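Local atomic coordinates of putative fimbrium subunit Fim1C (Bacteroides uniformis, PDB entry 4K4K), a protein that is a putative component of the fimbrial tip, part of the filamentous surface appendages that mediate cell adhesion and biofilm formation. Residues A242-G246 against S247-Y251. Residues are numbered along the deposited sequence; the frame is centred on the assembly and turned at random.
Sequences AFVAG and SKYLY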
ATOM      1  N   ALA A 242     -14.668  -2.355  10.533  1.00 32.33           N
ATOM      2  CA  ALA A 242     -14.342  -1.499   9.393  1.00 30.71           C
ATOM      3  C   ALA A 242     -12.921  -1.770   8.983  1.00 31.92           C
ATOM      4  O   ALA A 242     -12.139  -2.280   9.791  1.00 32.11           O
ATOM      5  CB  ALA A 242     -14.494  -0.025   9.788  1.00 32.01           C
ATOM      6  N   PHE A 243     -12.564  -1.420   7.746  1.00 26.76           N
ATOM      7  CA  PHE A 243     -11.174  -1.504   7.281  1.00 23.77           C
ATOM      8  C   PHE A 243     -10.662  -0.071   7.163  1.00 26.73           C
ATOM      9  O   PHE A 243     -11.123   0.671   6.289  1.00 25.45           O
ATOM     10  CB  PHE A 243     -11.060  -2.247   5.934  1.00 23.30           C
ATOM     11  CG  PHE A 243     -11.158  -3.760   5.968  1.00 23.51           C
ATOM     12  CD1 PHE A 243     -10.727  -4.479   7.082  1.00 26.58           C
ATOM     13  CD2 PHE A 243     -11.575  -4.468   4.847  1.00 25.73           C
ATOM     14  CE1 PHE A 243     -10.777  -5.882   7.092  1.00 26.48           C
ATOM     15  CE2 PHE A 243     -11.603  -5.871   4.847  1.00 27.97           C
ATOM     16  CZ  PHE A 243     -11.193  -6.567   5.964  1.00 26.72           C
ATOM     17  N   VAL A 244      -9.736   0.332   8.056  1.00 24.33           N
ATOM     18  CA  VAL A 244      -9.198   1.697   8.096  1.00 24.26           C
ATOM     19  C   VAL A 244      -7.930   1.820   7.251  1.00 24.65           C
ATOM     20  O   VAL A 244      -6.988   1.055   7.435  1.00 23.93           O
ATOM     21  CB  VAL A 244      -8.954   2.130   9.575  1.00 28.36           C
ATOM     22  CG1 VAL A 244      -8.271   3.501   9.662  1.00 28.38           C
ATOM     23  CG2 VAL A 244     -10.265   2.112  10.367  1.00 28.39           C
ATOM     24  N   ALA A 245      -7.882   2.830   6.351  1.00 22.94           N
ATOM     25  CA  ALA A 245      -6.716   3.089   5.500  1.00 21.66           C
ATOM     26  C   ALA A 245      -5.436   3.171   6.331  1.00 25.88           C
ATOM     27  O   ALA A 245      -5.457   3.737   7.432  1.00 26.77           O
ATOM     28  CB  ALA A 245      -6.909   4.399   4.732  1.00 20.89           C
ATOM     29  N   GLY A 246      -4.345   2.653   5.784  1.00 21.84           N
ATOM     30  CA  GLY A 246      -3.029   2.676   6.403  1.00 22.56           C
ATOM     31  C   GLY A 246      -2.867   1.721   7.569  1.00 27.38           C
ATOM     32  O   GLY A 246      -1.891   1.842   8.311  1.00 28.18           O
ATOM     33  N   SER A 247      -3.782   0.735   7.694  1.00 23.53           N
ATOM     34  CA  SER A 247      -3.753  -0.256   8.771  1.00 22.94           C
ATOM     35  C   SER A 247      -3.448  -1.644   8.242  1.00 26.15           C
ATOM     36  O   SER A 247      -3.691  -1.946   7.065  1.00 24.24           O
ATOM     37  CB  SER A 247      -5.089  -0.294   9.510  1.00 25.46           C
ATOM     38  OG  SER A 247      -5.495   1.016   9.872  1.00 31.74           O
ATOM     39  N   LYS A 248      -2.933  -2.499   9.136  1.00 24.42           N
ATOM     40  CA  LYS A 248      -2.663  -3.908   8.865  1.00 23.48           C
ATOM     41  C   LYS A 248      -3.536  -4.715   9.817  1.00 27.07           C
ATOM     42  O   LYS A 248      -3.492  -4.484  11.022  1.00 27.57           O
ATOM     43  CB  LYS A 248      -1.170  -4.240   9.042  1.00 27.01           C
ATOM     44  CG  LYS A 248      -0.847  -5.727   8.777  1.00 31.29           C
ATOM     45  CD  LYS A 248       0.594  -6.120   9.140  1.00 38.05           C
ATOM     46  CE  LYS A 248       1.605  -5.601   8.146  1.00 38.12           C
ATOM     47  NZ  LYS A 248       2.998  -5.959   8.512  1.00 54.85           N
ATOM     48  N   TYR A 249      -4.383  -5.595   9.269  1.00 22.72           N
ATOM     49  CA  TYR A 249      -5.270  -6.483  10.041  1.00 23.96           C
ATOM     50  C   TYR A 249      -4.631  -7.837  10.045  1.00 28.90           C
ATOM     51  O   TYR A 249      -4.360  -8.402   8.978  1.00 26.57           O
ATOM     52  CB  TYR A 249      -6.706  -6.516   9.457  1.00 24.38           C
ATOM     53  CG  TYR A 249      -7.397  -5.173   9.625  1.00 25.26           C
ATOM     54  CD1 TYR A 249      -7.177  -4.134   8.721  1.00 24.31           C
ATOM     55  CD2 TYR A 249      -8.203  -4.912  10.735  1.00 27.15           C
ATOM     56  CE1 TYR A 249      -7.753  -2.875   8.909  1.00 24.87           C
ATOM     57  CE2 TYR A 249      -8.803  -3.663  10.919  1.00 28.80           C
ATOM     58  CZ  TYR A 249      -8.567  -2.641  10.007  1.00 30.85           C
ATOM     59  OH  TYR A 249      -9.125  -1.388  10.171  1.00 30.86           O
ATOM     60  N   LEU A 250      -4.292  -8.318  11.242  1.00 26.40           N
ATOM     61  CA  LEU A 250      -3.631  -9.597  11.409  1.00 27.26           C
ATOM     62  C   LEU A 250      -4.624 -10.588  11.948  1.00 29.86           C
ATOM     63  O   LEU A 250      -5.217 -10.357  12.999  1.00 28.24           O
ATOM     64  CB  LEU A 250      -2.403  -9.478  12.338  1.00 28.58           C
ATOM     65  CG  LEU A 250      -1.317  -8.527  11.841  1.00 32.93           C
ATOM     66  CD1 LEU A 250      -1.433  -7.184  12.514  1.00 33.83           C
ATOM     67  CD2 LEU A 250       0.054  -9.125  12.058  1.00 37.05           C
ATOM     68  N   TYR A 251      -4.850 -11.673  11.199  1.00 26.87           N
ATOM     69  CA  TYR A 251      -5.774 -12.709  11.649  1.00 27.09           C
ATOM     70  C   TYR A 251      -5.045 -14.008  11.856  1.00 29.37           C
ATOM     71  O   TYR A 251      -4.279 -14.428  10.984  1.00 28.42           O
ATOM     72  CB  TYR A 251      -6.923 -12.935  10.641  1.00 27.76           C
ATOM     73  CG  TYR A 251      -7.771 -11.714  10.359  1.00 28.17           C
ATOM     74  CD1 TYR A 251      -8.768 -11.312  11.246  1.00 30.69           C
ATOM     75  CD2 TYR A 251      -7.635 -11.004   9.167  1.00 26.28           C
ATOM     76  CE1 TYR A 251      -9.575 -10.208  10.977  1.00 31.71           C
ATOM     77  CE2 TYR A 251      -8.424  -9.886   8.895  1.00 25.69           C
ATOM     78  CZ  TYR A 251      -9.400  -9.502   9.798  1.00 29.37           C
ATOM     79  OH  TYR A 251     -10.192  -8.415   9.529  1.00 28.13           O
TER
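Tyr249 forms a tyrosine corner, reaching from its strand back to the loop that leads into it. Its OH accepts a nearly straight hydrogen bond from Val244 N (2.8 Å, 166°). The motif is consistent with a Greek-key beta sandwich. Phe243 packs on one face of the tyrosine ring. Its CD1 lies 3.8 Å from Tyr249 CE1, toward the rim, in an edge-to-face pair with planes at 56°. Tyr251 OH meets the Phe243 ring at its edge, 3.6 Å from CE1, and is hydrogen-bonded to Ser240. This aromatic side is buried and tight.

Val244 to Ser247 form a type II beta turn, with Gly246 at positive phi. Its closing bond, Ser247 N to Val244 O, is weak at 3.2 Å. Ser247 OG sits beside its own backbone N (chi1 -50°) and donates a second bond to Val244 O (2.9 Å), from above the carbonyl plane. The loose side is the turn's outer face. Val244 is exposed, though its CB rests near Tyr249 OH and Ser247 OG, and partly exposed Ala245 points away from the strand.

The turn starts strand 247-256, which runs between strand 132-150, parallel to it, and strand 259-268, antiparallel.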